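Local coordinates for uncharacterized protein (PDB 2QRU), which is of unknown specific function but has the alpha/beta-hydrolase fold and is probably a hydrolase, at residues T42-L46 / V61-D65; L67-N71 / R172-Y176; I77-T82 / Y108-L113. All coordinates share one frame; numbering follows the deposited sequence.

Contact 1 (T42-L46 / V61-D65); sequences TKSDL and VLALD. With EDO (1,2-ethanediol), chain G.
Lys-43 lays its aliphatic chain across the end of strand 59-64, its CD packed 3.2 Å from the carbonyl O of Ala-63. CG sits between the backbone N and the carbonyl carbon (chi1 57°), and from there the chain runs extended until a bend at its last torsion carries the ammonium to Asp-65. NZ meets OD1 of Asp-65 at 2.6 Å, a salt bridge and hydrogen bond on the syn side of the carboxylate, 17° out of its plane. Both partners are buried, and Thr-16 OG1 bonds to Lys-43 NZ as well as to Asp-65 OD2, so a hydroxyl from the neighbouring strand 16-20 braces the ion pair. A water that accepts from Lys-43 N at 2.7 Å also lies within hydrogen-bonding distance of Asp-65 OD1. At the base of the lysine its CB lies 3.9 Å from Ala-63 CB; farther along, Leu-46 CD2 rests on Val-61 CG1 at 3.7 Å. The loop itself is shaped by an ST turn, in which Thr-42 OG1 accepts from Ser-44 N at 3.0 Å. On its other side an ethanediol, probably from the crystallisation liquor, takes a bond from Thr-42 N and gives one through O2 to Asp-45 OD2, 2.7 Å away. The 3-10 turn thus lies between strand 28-33 and helix 48-55, packed on strand 59-64, next to 28-33 in the central sheet of the alpha/beta-hydrolase fold.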
loop_
_atom_site.group_PDB
_atom_site.type_symbol
_atom_site.label_atom_id
_atom_site.label_comp_id
_atom_site.label_asym_id
_atom_site.label_seq_id
_atom_site.Cartn_x
_atom_site.Cartn_y
_atom_site.Cartn_z
ATOM N N THR A 42 5.833 -6.429 -5.166
ATOM C CA THR A 42 6.048 -5.786 -6.433
ATOM C C THR A 42 4.821 -4.997 -6.863
ATOM O O THR A 42 3.694 -5.424 -6.616
ATOM C CB THR A 42 6.384 -6.875 -7.501
ATOM O OG1 THR A 42 6.473 -6.280 -8.795
ATOM C CG2 THR A 42 5.306 -7.965 -7.530
ATOM N N LYS A 43 5.058 -3.840 -7.479
ATOM C CA LYS A 43 4.021 -3.063 -8.195
ATOM C C LYS A 43 3.239 -3.932 -9.170
ATOM O O LYS A 43 2.102 -3.624 -9.511
ATOM C CB LYS A 43 4.618 -1.873 -8.950
ATOM C CG LYS A 43 5.722 -2.216 -9.992
ATOM C CD LYS A 43 6.209 -0.959 -10.705
ATOM C CE LYS A 43 7.362 -1.295 -11.715
ATOM N NZ LYS A 43 8.506 -1.954 -11.007
ATOM N N SER A 44 3.875 -5.006 -9.649
ATOM C CA SER A 44 3.221 -5.992 -10.509
ATOM C C SER A 44 2.121 -6.847 -9.847
ATOM O O SER A 44 1.462 -7.604 -10.554
ATOM C CB SER A 44 4.291 -6.896 -11.139
ATOM O OG SER A 44 5.270 -6.097 -11.778
ATOM N N ASP A 45 1.900 -6.725 -8.523
ATOM C CA ASP A 45 0.843 -7.510 -7.859
ATOM C C ASP A 45 -0.546 -6.937 -8.133
ATOM O O ASP A 45 -1.545 -7.509 -7.708
ATOM C CB ASP A 45 1.070 -7.719 -6.345
ATOM C CG ASP A 45 0.803 -6.464 -5.511
ATOM O OD1 ASP A 45 0.197 -5.489 -6.017
ATOM O OD2 ASP A 45 1.158 -6.477 -4.312
ATOM N N LEU A 46 -0.599 -5.804 -8.833
ATOM C CA LEU A 46 -1.870 -5.097 -9.046
ATOM C C LEU A 46 -2.815 -5.999 -9.848
ATOM O O LEU A 46 -2.504 -6.378 -10.992
ATOM C CB LEU A 46 -1.625 -3.795 -9.783
ATOM C CG LEU A 46 -2.870 -3.022 -10.260
ATOM C CD1 LEU A 46 -3.802 -2.617 -9.097
ATOM C CD2 LEU A 46 -2.436 -1.808 -11.058
ATOM N N VAL A 61 -3.485 4.573 -14.123
ATOM C CA VAL A 61 -2.897 3.969 -12.926
ATOM C C VAL A 61 -1.376 4.054 -12.994
ATOM O O VAL A 61 -0.766 3.704 -14.009
ATOM C CB VAL A 61 -3.353 2.500 -12.750
ATOM C CG1 VAL A 61 -2.668 1.879 -11.540
ATOM C CG2 VAL A 61 -4.881 2.428 -12.571
ATOM N N LEU A 62 -0.792 4.526 -11.898
ATOM C CA LEU A 62 0.669 4.624 -11.768
ATOM C C LEU A 62 1.068 3.685 -10.630
ATOM O O LEU A 62 0.912 4.034 -9.466
ATOM C CB LEU A 62 1.077 6.075 -11.461
ATOM C CG LEU A 62 0.527 7.108 -12.458
ATOM C CD1 LEU A 62 0.790 8.520 -12.003
ATOM C CD2 LEU A 62 1.087 6.869 -13.871
ATOM N N ALA A 63 1.532 2.483 -10.974
ATOM C CA ALA A 63 1.879 1.479 -9.974
ATOM C C ALA A 63 3.351 1.670 -9.625
ATOM O O ALA A 63 4.209 1.524 -10.493
ATOM C CB ALA A 63 1.619 0.068 -10.521
ATOM N N LEU A 64 3.640 2.013 -8.372
ATOM C CA LEU A 64 4.934 2.629 -8.046
ATOM C C LEU A 64 5.851 1.748 -7.179
ATOM O O LEU A 64 5.388 1.082 -6.243
ATOM C CB LEU A 64 4.662 3.989 -7.331
ATOM C CG LEU A 64 5.806 4.967 -7.090
ATOM C CD1 LEU A 64 6.482 5.368 -8.424
ATOM C CD2 LEU A 64 5.349 6.227 -6.300
ATOM N N ASP A 65 7.157 1.771 -7.478
ATOM C CA ASP A 65 8.126 1.084 -6.614
ATOM C C ASP A 65 8.300 1.822 -5.295
ATOM O O ASP A 65 8.267 3.056 -5.257
ATOM C CB ASP A 65 9.525 1.092 -7.253
ATOM C CG ASP A 65 9.688 0.140 -8.435
ATOM O OD1 ASP A 65 8.850 -0.740 -8.701
ATOM O OD2 ASP A 65 10.722 0.291 -9.113
HETATM C C1 EDO G . 1.905 -9.602 -3.232
HETATM O O1 EDO G . 0.889 -9.020 -2.390
HETATM C C2 EDO G . 3.183 -8.782 -2.988
HETATM O O2 EDO G . 3.470 -7.775 -3.965
HETATM O O HOH W 1 7.537 -2.785 -6.935
#

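Contact 2 (L67-N71 / R172-Y176); sequences LLAPN and RYLLY
This is a buried loop-to-helix contact, made mainly by one arginine, in the alpha/beta-hydrolase fold: the connection between strand 59-64 and helix 74-93 meets the start of helix 173-181, a hundred residues on in the chain. Arg-172, just ahead of that helix, reaches across the gap between two backbones that stay well apart, the nearest CA atoms, those of Ala-69 and Tyr-176, being 9.1 Å from each other. Its chain bends at chi3 (61°), which turns the guanidinium toward the loop. There NH2 gives two hydrogen bonds, one to Ala-69 O at 2.9 Å and one to Asn-71 OD1 at 2.8 Å. The first acceptor lies almost in the guanidinium plane, whereas the second is tilted from it; seen from the acceptors, NH2 stands above each carbonyl plane, not on a lone pair. The side-chain amide of Asn-71 is turned 70° from the guanidinium, and its ND2 is held separately by the carbonyls of Lys-162 and Asp-159. The remaining guanidinium nitrogens are also engaged: NE bonds to Ile-39 O and NH1 to Asp-159 O. Main-chain carbonyls from several loops therefore converge on one buried cation, and they would be expected to stabilise its charge.

Apolar atoms fill in around these bonds. Leu-68 brings CD1 to 4.0 Å from Arg-172 NE, approaching obliquely. Pro-70, which follows a cis peptide bond, sets its CD at the guanidinium edge, 3.5 Å from Arg-172 NH2. Phe-188 of helix 185-189 packs on both Pro-70 and Leu-175. Those two side chains also reach for each other tip to tip, with Pro-70 CD 3.8 Å from Leu-175 CD2.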
loop_
_atom_site.group_PDB
_atom_site.type_symbol
_atom_site.label_atom_id
_atom_site.label_comp_id
_atom_site.label_asym_id
_atom_site.label_seq_id
_atom_site.Cartn_x
_atom_site.Cartn_y
_atom_site.Cartn_z
ATOM N N LEU A 67 11.134 1.340 -1.650
ATOM C CA LEU A 67 12.237 0.574 -1.067
ATOM C C LEU A 67 11.728 -0.448 -0.040
ATOM O O LEU A 67 10.678 -0.226 0.614
ATOM C CB LEU A 67 13.268 1.531 -0.440
ATOM C CG LEU A 67 14.025 2.371 -1.476
ATOM C CD1 LEU A 67 14.866 3.401 -0.745
ATOM C CD2 LEU A 67 14.924 1.503 -2.406
ATOM N N LEU A 68 12.485 -1.541 0.121
ATOM C CA LEU A 68 12.066 -2.636 0.987
ATOM C C LEU A 68 13.052 -2.852 2.118
ATOM O O LEU A 68 14.266 -2.702 1.939
ATOM C CB LEU A 68 11.891 -3.945 0.212
ATOM C CG LEU A 68 10.912 -3.909 -0.969
ATOM C CD1 LEU A 68 10.967 -5.223 -1.716
ATOM C CD2 LEU A 68 9.482 -3.588 -0.484
ATOM N N ALA A 69 12.481 -3.186 3.272
ATOM C CA ALA A 69 13.219 -3.561 4.477
ATOM C C ALA A 69 13.619 -5.042 4.403
ATOM O O ALA A 69 13.027 -5.811 3.623
ATOM C CB ALA A 69 12.355 -3.265 5.727
ATOM N N PRO A 70 14.643 -5.461 5.181
ATOM C CA PRO A 70 15.478 -4.683 6.113
ATOM C C PRO A 70 16.541 -3.832 5.418
ATOM O O PRO A 70 17.227 -3.051 6.100
ATOM C CB PRO A 70 16.167 -5.771 6.957
ATOM C CG PRO A 70 16.327 -6.936 5.971
ATOM C CD PRO A 70 15.078 -6.874 5.086
ATOM N N ASN A 71 16.702 -4.024 4.095
ATOM C CA ASN A 71 17.733 -3.348 3.280
ATOM C C ASN A 71 17.658 -1.834 3.456
ATOM O O ASN A 71 18.690 -1.170 3.596
ATOM C CB ASN A 71 17.609 -3.730 1.803
ATOM C CG ASN A 71 17.575 -5.228 1.586
ATOM O OD1 ASN A 71 16.852 -5.952 2.270
ATOM N ND2 ASN A 71 18.352 -5.705 0.613
ATOM N N ARG A 172 11.282 -12.640 -1.779
ATOM C CA ARG A 172 11.583 -12.211 -0.413
ATOM C C ARG A 172 10.434 -12.548 0.550
ATOM O O ARG A 172 10.482 -12.198 1.740
ATOM C CB ARG A 172 11.912 -10.715 -0.389
ATOM C CG ARG A 172 13.101 -10.298 -1.281
ATOM C CD ARG A 172 13.131 -8.772 -1.468
ATOM N NE ARG A 172 13.279 -8.084 -0.189
ATOM C CZ ARG A 172 14.446 -7.886 0.437
ATOM N NH1 ARG A 172 15.580 -8.290 -0.123
ATOM N NH2 ARG A 172 14.486 -7.264 1.623
ATOM N N TYR A 173 9.408 -13.233 0.029
ATOM C CA TYR A 173 8.245 -13.652 0.831
ATOM C C TYR A 173 8.653 -14.397 2.120
ATOM O O TYR A 173 8.148 -14.111 3.217
ATOM C CB TYR A 173 7.283 -14.494 -0.036
ATOM C CG TYR A 173 6.225 -15.245 0.740
ATOM C CD1 TYR A 173 6.488 -16.522 1.255
ATOM C CD2 TYR A 173 4.963 -14.682 0.962
ATOM C CE1 TYR A 173 5.529 -17.215 1.975
ATOM C CE2 TYR A 173 3.987 -15.370 1.668
ATOM C CZ TYR A 173 4.277 -16.629 2.169
ATOM O OH TYR A 173 3.321 -17.315 2.881
ATOM N N LEU A 174 9.584 -15.339 1.995
ATOM C CA LEU A 174 10.028 -16.106 3.162
ATOM C C LEU A 174 10.761 -15.259 4.199
ATOM O O LEU A 174 10.718 -15.572 5.391
ATOM C CB LEU A 174 10.901 -17.309 2.753
ATOM C CG LEU A 174 10.191 -18.438 2.007
ATOM C CD1 LEU A 174 11.050 -19.678 1.879
ATOM C CD2 LEU A 174 8.842 -18.759 2.655
ATOM N N LEU A 175 11.452 -14.215 3.749
ATOM C CA LEU A 175 12.214 -13.369 4.673
ATOM C C LEU A 175 11.242 -12.645 5.597
ATOM O O LEU A 175 11.471 -12.517 6.807
ATOM C CB LEU A 175 13.089 -12.368 3.908
ATOM C CG LEU A 175 14.063 -11.520 4.744
ATOM C CD1 LEU A 175 15.126 -12.366 5.434
ATOM C CD2 LEU A 175 14.708 -10.463 3.863
ATOM N N TYR A 176 10.146 -12.185 5.004
ATOM C CA TYR A 176 9.068 -11.550 5.740
ATOM C C TYR A 176 8.521 -12.484 6.827
ATOM O O TYR A 176 8.479 -12.132 8.012
ATOM C CB TYR A 176 7.969 -11.142 4.757
ATOM C CG TYR A 176 6.783 -10.486 5.420
ATOM C CD1 TYR A 176 6.943 -9.350 6.214
ATOM C CD2 TYR A 176 5.499 -11.008 5.254
ATOM C CE1 TYR A 176 5.826 -8.724 6.825
ATOM C CE2 TYR A 176 4.397 -10.421 5.871
ATOM C CZ TYR A 176 4.559 -9.284 6.640
ATOM O OH TYR A 176 3.441 -8.730 7.221
#

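Contact 3 (I77-T82 / Y108-L113); sequences ILRTLT and YLMLQL
Helices 77-82 and 108-113 cross at -65°, their axes 10.1 Å apart at closest approach, with CA atoms nearest at Leu-78 and Leu-109 and again at Thr-82 and Leu-113. Both belong to the helical layer on one side of the central sheet in the alpha/beta-hydrolase fold, and the second is part of helix 105-119, which follows the probable nucleophile elbow. The interface is built largely of leucines, and no hydrogen bond spans it.

Leu-81 points into the join from helix 74-93. CG stands anti to the backbone N (chi1 178°), an arrangement that sends CD2 between two side chains one turn apart on the facing helix, 3.8 Å from Leu-109 CB and 4.1 Å from Leu-113 CB. Leu-33 of the sheet touches both Leu-81 and Leu-109, closing the inner side of this cluster. Toward the end of the segments, Leu-113 CD1 comes obliquely against Thr-82, reaching its CA at 3.9 Å.

At the other end Leu-78 bridges two residues. Its CD2 packs on Gln-112 CB at 3.6 Å, while Gln-112 bends at chi2 (-74°) and lays its CG over one face of the Tyr-108 ring, offset toward the rim. The hydroxyl of Tyr-108 is held elsewhere, by the carbonyl of Tyr-200. Ile-77 crosses Leu-109 at about a right angle, its CG2 lying 4.1 Å from CD2 of that leucine. Leu-109 CD2 meets Leu-78 more tightly, with Leu-78 CD2 only 3.5 Å away, closer than usual van der Waals contact.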
loop_
_atom_site.group_PDB
_atom_site.type_symbol
_atom_site.label_atom_id
_atom_site.label_comp_id
_atom_site.label_asym_id
_atom_site.label_seq_id
_atom_site.Cartn_x
_atom_site.Cartn_y
_atom_site.Cartn_z
ATOM N N ILE A 77 12.369 4.480 3.896
ATOM C CA ILE A 77 11.382 4.073 2.896
ATOM C C ILE A 77 10.364 5.209 2.708
ATOM O O ILE A 77 10.035 5.579 1.574
ATOM C CB ILE A 77 10.626 2.766 3.296
ATOM C CG1 ILE A 77 11.595 1.572 3.328
ATOM C CG2 ILE A 77 9.430 2.500 2.281
ATOM C CD1 ILE A 77 10.995 0.296 3.881
ATOM N N LEU A 78 9.880 5.761 3.831
ATOM C CA LEU A 78 8.861 6.826 3.807
ATOM C C LEU A 78 9.421 8.112 3.184
ATOM O O LEU A 78 8.776 8.689 2.318
ATOM C CB LEU A 78 8.345 7.099 5.239
ATOM C CG LEU A 78 7.446 5.987 5.779
ATOM C CD1 LEU A 78 7.100 6.179 7.267
ATOM C CD2 LEU A 78 6.192 5.814 4.886
ATOM N N ARG A 79 10.633 8.528 3.569
ATOM C CA ARG A 79 11.256 9.719 2.998
ATOM C C ARG A 79 11.410 9.568 1.469
ATOM O O ARG A 79 11.085 10.476 0.695
ATOM C CB ARG A 79 12.650 9.917 3.628
ATOM C CG ARG A 79 13.392 11.163 3.242
ATOM C CD ARG A 79 14.566 11.363 4.239
ATOM N NE ARG A 79 14.115 11.052 5.599
ATOM C CZ ARG A 79 14.636 10.133 6.424
ATOM N NH1 ARG A 79 15.706 9.414 6.082
ATOM N NH2 ARG A 79 14.085 9.956 7.631
ATOM N N THR A 80 11.933 8.415 1.059
ATOM C CA THR A 80 12.133 8.108 -0.372
ATOM C C THR A 80 10.799 8.075 -1.135
ATOM O O THR A 80 10.727 8.501 -2.280
ATOM C CB THR A 80 12.941 6.823 -0.544
ATOM O OG1 THR A 80 14.242 7.021 0.038
ATOM C CG2 THR A 80 13.123 6.489 -2.032
ATOM N N LEU A 81 9.733 7.608 -0.477
ATOM C CA LEU A 81 8.418 7.558 -1.126
ATOM C C LEU A 81 7.941 8.992 -1.439
ATOM O O LEU A 81 7.438 9.264 -2.531
ATOM C CB LEU A 81 7.425 6.781 -0.261
ATOM C CG LEU A 81 5.997 6.691 -0.808
ATOM C CD1 LEU A 81 5.943 6.121 -2.225
ATOM C CD2 LEU A 81 5.088 5.900 0.179
ATOM N N THR A 82 8.166 9.919 -0.501
ATOM C CA THR A 82 7.803 11.317 -0.728
ATOM C C THR A 82 8.614 11.864 -1.907
ATOM O O THR A 82 8.039 12.407 -2.855
ATOM C CB THR A 82 8.064 12.163 0.511
ATOM O OG1 THR A 82 7.326 11.627 1.619
ATOM C CG2 THR A 82 7.620 13.598 0.272
ATOM N N TYR A 108 -0.709 1.581 4.544
ATOM C CA TYR A 108 0.052 2.330 5.542
ATOM C C TYR A 108 0.920 3.391 4.834
ATOM O O TYR A 108 0.942 4.592 5.238
ATOM C CB TYR A 108 0.912 1.355 6.336
ATOM C CG TYR A 108 1.854 2.061 7.294
ATOM C CD1 TYR A 108 1.389 2.649 8.468
ATOM C CD2 TYR A 108 3.218 2.161 7.013
ATOM C CE1 TYR A 108 2.279 3.325 9.372
ATOM C CE2 TYR A 108 4.108 2.820 7.892
ATOM C CZ TYR A 108 3.629 3.400 9.081
ATOM O OH TYR A 108 4.463 4.080 9.974
ATOM N N LEU A 109 1.635 2.968 3.796
ATOM C CA LEU A 109 2.494 3.862 3.030
ATOM C C LEU A 109 1.668 5.005 2.444
ATOM O O LEU A 109 2.053 6.168 2.570
ATOM C CB LEU A 109 3.263 3.084 1.944
ATOM C CG LEU A 109 4.339 2.127 2.470
ATOM C CD1 LEU A 109 4.868 1.324 1.251
ATOM C CD2 LEU A 109 5.479 2.845 3.275
HETATM N N MSE A 110 0.511 4.682 1.868
HETATM C CA MSE A 110 -0.374 5.702 1.296
HETATM C C MSE A 110 -0.785 6.775 2.321
HETATM O O MSE A 110 -0.766 8.016 2.068
HETATM C CB MSE A 110 -1.646 5.037 0.757
HETATM C CG MSE A 110 -2.783 6.063 0.495
HETATM SE SE MSE A 110 -4.336 5.020 -0.115
HETATM C CE MSE A 110 -4.908 4.398 1.665
ATOM N N LEU A 111 -1.139 6.304 3.517
ATOM C CA LEU A 111 -1.603 7.219 4.560
ATOM C C LEU A 111 -0.459 8.097 5.085
ATOM O O LEU A 111 -0.621 9.314 5.282
ATOM C CB LEU A 111 -2.298 6.444 5.678
ATOM C CG LEU A 111 -3.609 5.787 5.206
ATOM C CD1 LEU A 111 -4.077 4.737 6.250
ATOM C CD2 LEU A 111 -4.696 6.834 4.961
ATOM N N GLN A 112 0.727 7.490 5.258
ATOM C CA GLN A 112 1.894 8.253 5.657
ATOM C C GLN A 112 2.256 9.266 4.558
ATOM O O GLN A 112 2.513 10.418 4.860
ATOM C CB GLN A 112 3.091 7.336 5.942
ATOM C CG GLN A 112 2.926 6.512 7.224
ATOM C CD GLN A 112 3.108 7.353 8.496
ATOM O OE1 GLN A 112 3.583 8.484 8.446
ATOM N NE2 GLN A 112 2.692 6.794 9.636
ATOM N N LEU A 113 2.224 8.841 3.307
ATOM C CA LEU A 113 2.555 9.752 2.182
ATOM C C LEU A 113 1.576 10.929 2.186
ATOM O O LEU A 113 1.967 12.102 2.039
ATOM C CB LEU A 113 2.445 8.970 0.869
ATOM C CG LEU A 113 2.640 9.791 -0.414
ATOM C CD1 LEU A 113 4.000 10.509 -0.440
ATOM C CD2 LEU A 113 2.512 8.865 -1.602
#

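In the fold
The three contacts follow the chain through strand 59-64, the loop after it and helix 74-93. Contacts 1 and 2 adjoin in sequence but do not otherwise touch, and their centres are about 17 Å apart. Contact 3, about 15 Å from contact 1 between centres, meets it where Leu-64 CD2 packs on Leu-81 CD1 at 4.1 Å. It also touches contact 2, since Ile-77 CD1 lies 3.3 Å from Leu-67 O. Contact 3 is tied to the presumed active site: Leu-109 touches residues of the probable nucleophile elbow, and Tyr-108 lies near, without touching, the likely triad of Ser-104, His-249 and Asp-221.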